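Local structure of zebrafish RNase5 (Danio rerio, 3LJE) at residues 2-7 and 113-118; 60-65 and 105-110; 14-19 and 35-40. The protein probably cleaves RNA, as a fish member of the pancreatic ribonuclease family related to the angiogenins. All blocks are in the same frame, centred on the assembly; numbering follows the deposited sequence. Where two conformers were deposited one is given.

Contact 1 (2-7 and 113-118); sequences KVPPDV and KGWPVH
Lys113 and Asp6 form a salt bridge between the hairpin turn after strand 97-112 and the N-terminal arm. Lys113 NZ lies 2.9 Å from Asp6 OD2 and takes its syn lone pair, on the side of the other carboxylate oxygen. The two side chains arrive from opposite directions, and a last bend in the lysine (chi4 54°) turns the ammonium group to the acid. Lysine suits the place because its long aliphatic stem can pass Pro4, Lys113 CD lying 4.1 Å from Pro4 CG, before its charge reaches the acid.

Inward from this bridge, Val3, Pro4 and Val7 gather round the indole of Trp115. Val3 CG2 makes a CH-pi contact over one face, 3.6 Å from the centroid of the six-membered ring. Pro4 CD comes obliquely to Trp115 NE1 at 3.3 Å, while Val7 CG1 packs on Trp115 CB at 3.8 Å and also meets Val117 CG1. Tyr11 of helix 8-18 adds an edge-to-face ring contact. With the indole cut back to an alanine, Val3 and Pro4 would probably lose the surface they lie on, and the N-terminal arm would be freer to move. The chemistry thus combines an outer charge pair with an apolar seat, which together hold the chain start against the hairpin.

Contact 2 (60-65 and 105-110); sequences TTVCGD and RYIVLG
Beside the disulfide that joins Cys63 to Cys111, Val62 and Leu109 pack the turn after helix 56-60 against strand 97-112, in the buried interior of the ribonuclease fold. Leu109 CD1 approaches Val62 CB to 3.7 Å and touches Val62 CG1 at 3.9 Å, the two side chains crossing at about a right angle. Val62 sends CG1 toward the leucine, trans to its own nitrogen (chi1 180°), while Val62 CG2 lies 4.3 Å from Ile107 CD1. A beta-branched valine is short and broad enough to meet both strand residues, whereas Leu109 and Ile107 have the length to bridge from the strand to the turn.

Cys63 borders the same apolar patch: its SG is 4.4 Å from Leu109 CD1 and 4.2 Å from Gly110 O. The turn is shaped by a backbone bond from Cys63 N to Thr60 O. No hydrogen bond links the two segments, so apolar contact and the neighbouring covalent link do the joining. Phe80 extends the apolar surroundings of Val62 and Ile107. A disulfide tying the loop after a short helix to a long central strand, with aliphatic residues packed alongside, is a familiar feature of the pancreatic ribonuclease fold.

Contact 3 (14-19 and 35-40); sequences FLRQHV and KKITAG. With ACT (acetate ion), chain B; SO4 (sulfate ion), chain C.
Arg16 and Gln17, near the end of helix 8-18, meet the Schellman motif that closes helix 28-34, next to the probable active-site cleft of this ribonuclease. Arg16 NH1 donates to Lys35 O over 2.9 Å. The N-H...O angle is 147°; NH1 approaches nearly along the line of the Lys35 carbonyl, while that oxygen lies a little out of the guanidinium plane. Arginine suits the place because its chain can bend (chi3 60°) and offer several N-H groups at once: NH2 also binds the acetate, 2.9 Å from its O, and NH1 makes a weak bond to OXT at 3.4 Å. Lys36 has the positive phi of the motif, and the chain leaves the helix there.

Ile37 supplies the apolar part, its CD1 resting 3.9 Å from Gln17 CA. Water 2 joins the segments once more, donating to Gln17 OE1 at 2.9 Å and to Thr38 O at 3.1 Å, so the amide oxygen is linked to the 35-40 segment through the water.

On the cleft side lies a sulfate, which Lys46 and Tyr119 N also bind. Acetate and sulfate both probably come from the crystallisation liquor, but the place of the sulfate is consistent with that of a substrate phosphate. His18, the likely counterpart of a catalytic histidine in this family, has its ring held from behind by the bond from ND1 to Thr50 O. Sulfate O4 lies at the ring's edge, in its plane, and accepts a bond from His18 NE2 of 2.8 Å, nearly straight at 170°.

Contacts 1 and 2 lie about 13 Å apart, centre to centre, and both reach the same sheet, through neighbouring strands 115-119 and 97-112: Val117 N is 2.9 Å from Gly110 O, a probable hydrogen bond at the classic beta bulge where Val117 and His118 face Gly110. Contact 3 is about 16 Å from contact 1 and 18 Å from contact 2, centre to centre, yet Phe14 reaches both, with its CE2 3.6 Å from Pro116 CB and its CE1 4.0 Å from Leu109 CD2. The sulfate relates contact 3 to contact 1: His118 ND1 comes within 3.2 Å of its O2. Two histidines from distant segments thus flank one anion, as in the active site of pancreatic ribonucleases.

Contact 1 (2-7 and 113-118)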
# COMPACT_ATOMS: atom_id res chain seq x y z
N LYS A 2 7.27 18.43 -8.97
CA LYS A 2 6.44 18.80 -7.77
C LYS A 2 5.08 18.07 -7.69
O LYS A 2 4.38 17.95 -8.70
CB LYS A 2 6.14 20.32 -7.71
CG LYS A 2 6.10 20.86 -6.27
CD LYS A 2 4.71 21.36 -5.77
CE LYS A 2 4.40 22.76 -6.32
NZ LYS A 2 2.98 22.86 -6.86
N VAL A 3 4.69 17.61 -6.50
CA VAL A 3 3.38 16.98 -6.36
C VAL A 3 2.47 18.14 -5.93
O VAL A 3 2.87 18.94 -5.10
CB VAL A 3 3.40 15.87 -5.23
CG1 VAL A 3 1.98 15.27 -5.01
CG2 VAL A 3 4.41 14.80 -5.60
N PRO A 4 1.25 18.23 -6.47
CA PRO A 4 0.39 19.34 -6.05
C PRO A 4 0.18 19.28 -4.57
O PRO A 4 0.19 18.21 -3.98
CB PRO A 4 -0.89 19.12 -6.86
CG PRO A 4 -0.39 18.41 -8.15
CD PRO A 4 0.67 17.47 -7.60
N PRO A 5 -0.07 20.42 -3.92
CA PRO A 5 -0.25 20.33 -2.47
C PRO A 5 -1.55 19.78 -2.01
O PRO A 5 -1.67 19.41 -0.84
CB PRO A 5 0.02 21.77 -1.99
CG PRO A 5 -0.53 22.57 -3.15
CD PRO A 5 0.07 21.84 -4.34
N ASP A 6 -2.56 19.69 -2.86
CA ASP A 6 -3.77 19.07 -2.30
C ASP A 6 -3.64 17.56 -2.43
O ASP A 6 -4.47 16.81 -1.94
CB ASP A 6 -5.01 19.49 -3.04
CG ASP A 6 -4.86 19.35 -4.51
OD1 ASP A 6 -3.81 19.75 -5.04
OD2 ASP A 6 -5.80 18.83 -5.14
N VAL A 7 -2.59 17.12 -3.10
CA VAL A 7 -2.40 15.67 -3.33
C VAL A 7 -1.27 15.12 -2.46
O VAL A 7 -1.32 13.98 -2.02
CB VAL A 7 -1.97 15.43 -4.78
CG1 VAL A 7 -1.53 13.95 -4.96
CG2 VAL A 7 -3.18 15.71 -5.76
N LYS A 113 -4.63 13.46 -10.18
CA LYS A 113 -3.75 14.28 -11.03
C LYS A 113 -2.43 13.57 -11.39
O LYS A 113 -1.40 14.23 -11.47
CB LYS A 113 -3.43 15.62 -10.34
CG LYS A 113 -4.68 16.61 -10.11
CD LYS A 113 -4.30 17.81 -9.19
CE LYS A 113 -5.50 18.45 -8.47
NZ LYS A 113 -6.36 17.43 -7.64
N GLY A 114 -2.50 12.25 -11.65
CA GLY A 114 -1.36 11.46 -12.04
C GLY A 114 -0.57 10.84 -10.85
O GLY A 114 0.47 10.16 -11.07
N TRP A 115 -0.99 11.11 -9.61
CA TRP A 115 -0.21 10.53 -8.44
C TRP A 115 -1.02 9.51 -7.70
O TRP A 115 -2.24 9.69 -7.49
CB TRP A 115 0.13 11.62 -7.42
CG TRP A 115 0.89 12.74 -8.02
CD1 TRP A 115 0.39 13.92 -8.57
CD2 TRP A 115 2.28 12.73 -8.27
NE1 TRP A 115 1.42 14.63 -9.15
CE2 TRP A 115 2.59 13.94 -8.98
CE3 TRP A 115 3.30 11.83 -7.98
CZ2 TRP A 115 3.90 14.25 -9.39
CZ3 TRP A 115 4.59 12.11 -8.37
CH2 TRP A 115 4.89 13.32 -9.08
N PRO A 116 -0.36 8.43 -7.22
CA PRO A 116 -1.16 7.43 -6.49
C PRO A 116 -1.54 7.91 -5.07
O PRO A 116 -0.66 8.39 -4.32
CB PRO A 116 -0.25 6.20 -6.41
CG PRO A 116 1.25 6.86 -6.43
CD PRO A 116 1.06 8.05 -7.42
N VAL A 117 -2.81 7.75 -4.69
CA VAL A 117 -3.24 8.20 -3.35
C VAL A 117 -3.94 7.12 -2.58
O VAL A 117 -4.36 7.35 -1.42
CB VAL A 117 -4.23 9.44 -3.57
CG1 VAL A 117 -3.40 10.59 -4.11
CG2 VAL A 117 -5.37 9.04 -4.59
N HIS A 118 -4.16 5.93 -3.19
CA HIS A 118 -4.89 4.93 -2.46
C HIS A 118 -4.57 3.57 -3.07
O HIS A 118 -4.36 3.48 -4.28
CB HIS A 118 -6.42 5.26 -2.60
CG HIS A 118 -7.33 4.17 -2.14
ND1 HIS A 118 -7.58 3.93 -0.80
CD2 HIS A 118 -8.04 3.24 -2.84
CE1 HIS A 118 -8.41 2.89 -0.69
NE2 HIS A 118 -8.70 2.46 -1.91

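Contact 2 (60-65 and 105-110)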
# COMPACT_ATOMS: atom_id res chain seq x y z
N THR A 60 3.86 4.68 -9.85
CA THR A 60 3.13 5.90 -10.31
C THR A 60 2.68 5.78 -11.80
O THR A 60 1.68 6.40 -12.21
CB THR A 60 4.02 7.14 -9.99
OG1 THR A 60 4.12 7.21 -8.57
CG2 THR A 60 3.41 8.49 -10.54
N THR A 61 3.42 5.00 -12.61
CA THR A 61 3.00 4.79 -14.02
C THR A 61 1.60 4.15 -14.11
O THR A 61 0.96 4.28 -15.15
CB THR A 61 3.99 3.84 -14.85
OG1 THR A 61 3.99 2.51 -14.32
CG2 THR A 61 5.43 4.47 -14.83
N VAL A 62 1.16 3.47 -13.05
CA VAL A 62 -0.22 2.94 -13.09
C VAL A 62 -1.23 4.12 -13.17
O VAL A 62 -2.35 3.98 -13.76
CB VAL A 62 -0.53 2.09 -11.84
CG1 VAL A 62 -2.01 1.53 -11.86
CG2 VAL A 62 0.41 0.86 -11.92
N CYS A 63 -0.83 5.26 -12.62
CA CYS A 63 -1.71 6.44 -12.64
C CYS A 63 -1.43 7.22 -13.94
O CYS A 63 -1.96 8.34 -14.12
CB CYS A 63 -1.42 7.36 -11.45
SG CYS A 63 -2.00 6.65 -9.89
N GLY A 64 -0.52 6.68 -14.76
CA GLY A 64 -0.16 7.37 -15.99
C GLY A 64 -0.35 6.41 -17.13
O GLY A 64 -1.34 5.68 -17.25
N ASP A 65 0.72 6.34 -17.91
CA ASP A 65 0.74 5.56 -19.10
C ASP A 65 0.49 4.09 -19.05
O ASP A 65 0.03 3.54 -20.02
CB ASP A 65 2.10 5.82 -19.78
CG ASP A 65 2.11 5.37 -21.18
OD1 ASP A 65 1.33 5.98 -21.94
OD2 ASP A 65 2.87 4.41 -21.50
N ARG A 105 -0.13 -9.88 -8.36
CA ARG A 105 -1.44 -9.53 -8.75
C ARG A 105 -1.48 -8.22 -9.45
O ARG A 105 -0.59 -7.39 -9.35
CB ARG A 105 -2.32 -9.48 -7.49
CG ARG A 105 -1.89 -8.51 -6.45
CD ARG A 105 -2.83 -8.56 -5.18
NE ARG A 105 -4.20 -8.12 -5.58
CZ ARG A 105 -4.80 -6.95 -5.27
NH1 ARG A 105 -4.18 -6.06 -4.50
NH2 ARG A 105 -6.05 -6.69 -5.71
N TYR A 106 -2.58 -8.00 -10.19
CA TYR A 106 -2.82 -6.74 -10.84
C TYR A 106 -3.23 -5.78 -9.69
O TYR A 106 -4.23 -6.06 -9.01
CB TYR A 106 -4.00 -6.88 -11.88
CG TYR A 106 -3.48 -7.66 -13.09
CD1 TYR A 106 -2.90 -7.03 -14.12
CD2 TYR A 106 -3.55 -9.08 -13.11
CE1 TYR A 106 -2.35 -7.73 -15.21
CE2 TYR A 106 -3.01 -9.83 -14.21
CZ TYR A 106 -2.43 -9.13 -15.25
OH TYR A 106 -2.00 -9.81 -16.36
N ILE A 107 -2.55 -4.67 -9.53
CA ILE A 107 -2.85 -3.79 -8.44
C ILE A 107 -3.81 -2.71 -8.97
O ILE A 107 -3.69 -2.28 -10.11
CB ILE A 107 -1.58 -3.16 -7.85
CG1 ILE A 107 -0.74 -2.42 -8.95
CG2 ILE A 107 -0.74 -4.29 -7.17
CD1 ILE A 107 0.43 -1.58 -8.42
N VAL A 108 -4.67 -2.26 -8.05
CA VAL A 108 -5.68 -1.25 -8.37
C VAL A 108 -5.44 -0.08 -7.42
O VAL A 108 -5.47 -0.28 -6.21
CB VAL A 108 -7.06 -1.85 -8.13
CG1 VAL A 108 -8.12 -0.72 -8.44
CG2 VAL A 108 -7.23 -3.09 -9.11
N LEU A 109 -5.26 1.09 -8.00
CA LEU A 109 -4.95 2.31 -7.24
C LEU A 109 -5.94 3.43 -7.45
O LEU A 109 -6.56 3.50 -8.53
CB LEU A 109 -3.63 2.86 -7.75
CG LEU A 109 -2.40 1.88 -7.77
CD1 LEU A 109 -1.11 2.67 -8.27
CD2 LEU A 109 -2.25 1.18 -6.40
N GLY A 110 -6.11 4.28 -6.44
CA GLY A 110 -6.83 5.55 -6.60
C GLY A 110 -5.70 6.47 -7.00
O GLY A 110 -4.53 6.35 -6.49

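Contact 3 (14-19 and 35-40)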
# COMPACT_ATOMS: atom_id res chain seq x y z
N PHE A 14 0.43 7.21 1.00
CA PHE A 14 0.40 5.97 0.15
C PHE A 14 1.83 5.38 0.08
O PHE A 14 2.04 4.16 0.12
CB PHE A 14 -0.08 6.40 -1.26
CG PHE A 14 0.04 5.31 -2.29
CD1 PHE A 14 -0.99 4.35 -2.42
CD2 PHE A 14 1.23 5.21 -3.09
CE1 PHE A 14 -0.82 3.26 -3.37
CE2 PHE A 14 1.39 4.15 -4.01
CZ PHE A 14 0.36 3.18 -4.15
N LEU A 15 2.81 6.23 -0.13
CA LEU A 15 4.18 5.71 -0.19
C LEU A 15 4.55 4.98 1.12
O LEU A 15 5.15 3.92 1.11
CB LEU A 15 5.25 6.84 -0.35
CG LEU A 15 5.11 7.63 -1.67
CD1 LEU A 15 6.30 8.64 -1.66
CD2 LEU A 15 5.09 6.78 -2.89
N ARG A 16 4.24 5.64 2.23
CA ARG A 16 4.54 5.07 3.52
C ARG A 16 3.83 3.79 3.77
O ARG A 16 4.40 2.81 4.29
CB ARG A 16 4.18 6.09 4.65
CG ARG A 16 4.24 5.44 6.07
CD ARG A 16 4.15 6.43 7.27
NE ARG A 16 2.88 7.18 7.23
CZ ARG A 16 1.73 6.74 7.72
NH1 ARG A 16 1.62 5.53 8.36
NH2 ARG A 16 0.64 7.46 7.48
N GLN A 17 2.56 3.74 3.43
CA GLN A 17 1.87 2.52 3.76
C GLN A 17 1.93 1.39 2.72
O GLN A 17 1.66 0.25 3.07
CB GLN A 17 0.37 2.84 3.91
CG GLN A 17 0.07 3.86 5.01
CD GLN A 17 -1.43 4.01 5.16
OE1 GLN A 17 -1.97 3.87 6.26
NE2 GLN A 17 -2.11 4.25 4.08
N HIS A 18 2.24 1.75 1.46
CA HIS A 18 2.13 0.77 0.40
C HIS A 18 3.27 0.58 -0.57
O HIS A 18 3.17 -0.29 -1.49
CB HIS A 18 0.84 1.06 -0.44
CG HIS A 18 -0.41 1.01 0.40
ND1 HIS A 18 -0.84 -0.16 0.99
CD2 HIS A 18 -1.26 1.99 0.81
CE1 HIS A 18 -1.93 0.08 1.72
NE2 HIS A 18 -2.21 1.37 1.64
N VAL A 19 4.38 1.27 -0.36
CA VAL A 19 5.47 1.14 -1.32
C VAL A 19 6.74 0.73 -0.57
O VAL A 19 7.27 1.50 0.30
CB VAL A 19 5.74 2.50 -2.03
CG1 VAL A 19 6.87 2.39 -3.07
CG2 VAL A 19 4.44 3.00 -2.85
N LYS A 35 6.44 1.86 10.55
CA LYS A 35 5.80 2.85 9.60
C LYS A 35 4.55 3.36 10.27
O LYS A 35 3.78 4.20 9.71
CB LYS A 35 5.48 2.16 8.23
CG LYS A 35 6.78 1.66 7.40
CD LYS A 35 6.32 0.64 6.33
CE LYS A 35 7.53 -0.12 5.66
NZ LYS A 35 8.22 0.81 4.74
N LYS A 36 4.31 2.90 11.48
CA LYS A 36 3.15 3.36 12.19
C LYS A 36 1.81 3.22 11.43
O LYS A 36 0.94 4.14 11.39
CB LYS A 36 3.33 4.84 12.60
CG LYS A 36 4.57 5.04 13.48
CD LYS A 36 4.46 6.47 14.19
CE LYS A 36 5.26 6.55 15.51
NZ LYS A 36 6.63 6.05 15.34
N ILE A 37 1.59 2.03 10.88
CA ILE A 37 0.39 1.86 10.07
C ILE A 37 -0.70 1.30 10.96
O ILE A 37 -0.61 0.12 11.35
CB ILE A 37 0.66 0.89 8.96
CG1 ILE A 37 1.80 1.53 8.13
CG2 ILE A 37 -0.65 0.63 8.05
CD1 ILE A 37 2.35 0.53 7.11
N THR A 38 -1.68 2.13 11.30
CA THR A 38 -2.80 1.68 12.18
C THR A 38 -4.12 1.76 11.45
O THR A 38 -4.16 2.18 10.33
CB THR A 38 -2.89 2.58 13.43
OG1 THR A 38 -3.10 3.92 13.01
CG2 THR A 38 -1.63 2.56 14.20
N ALA A 39 -5.19 1.35 12.14
CA ALA A 39 -6.50 1.44 11.55
C ALA A 39 -6.93 2.89 11.76
O ALA A 39 -7.15 3.31 12.90
CB ALA A 39 -7.49 0.49 12.21
N GLY A 40 -7.00 3.67 10.69
CA GLY A 40 -7.37 5.09 10.70
C GLY A 40 -7.40 5.89 12.03
O GLY A 40 -8.38 5.84 12.77
C ACT B . -1.84 5.71 9.70
O ACT B . -1.45 6.87 9.45
OXT ACT B . -1.64 4.71 8.98
CH3 ACT B . -2.62 5.51 11.00
S SO4 C . -5.43 2.71 1.89
O1 SO4 C . -6.14 1.31 1.59
O2 SO4 C . -4.74 3.37 0.65
O3 SO4 C . -6.47 3.67 2.45
O4 SO4 C . -4.40 2.37 3.04
O HOH W 1 6.50 1.59 2.96
O HOH W 2 -4.43 2.74 7.27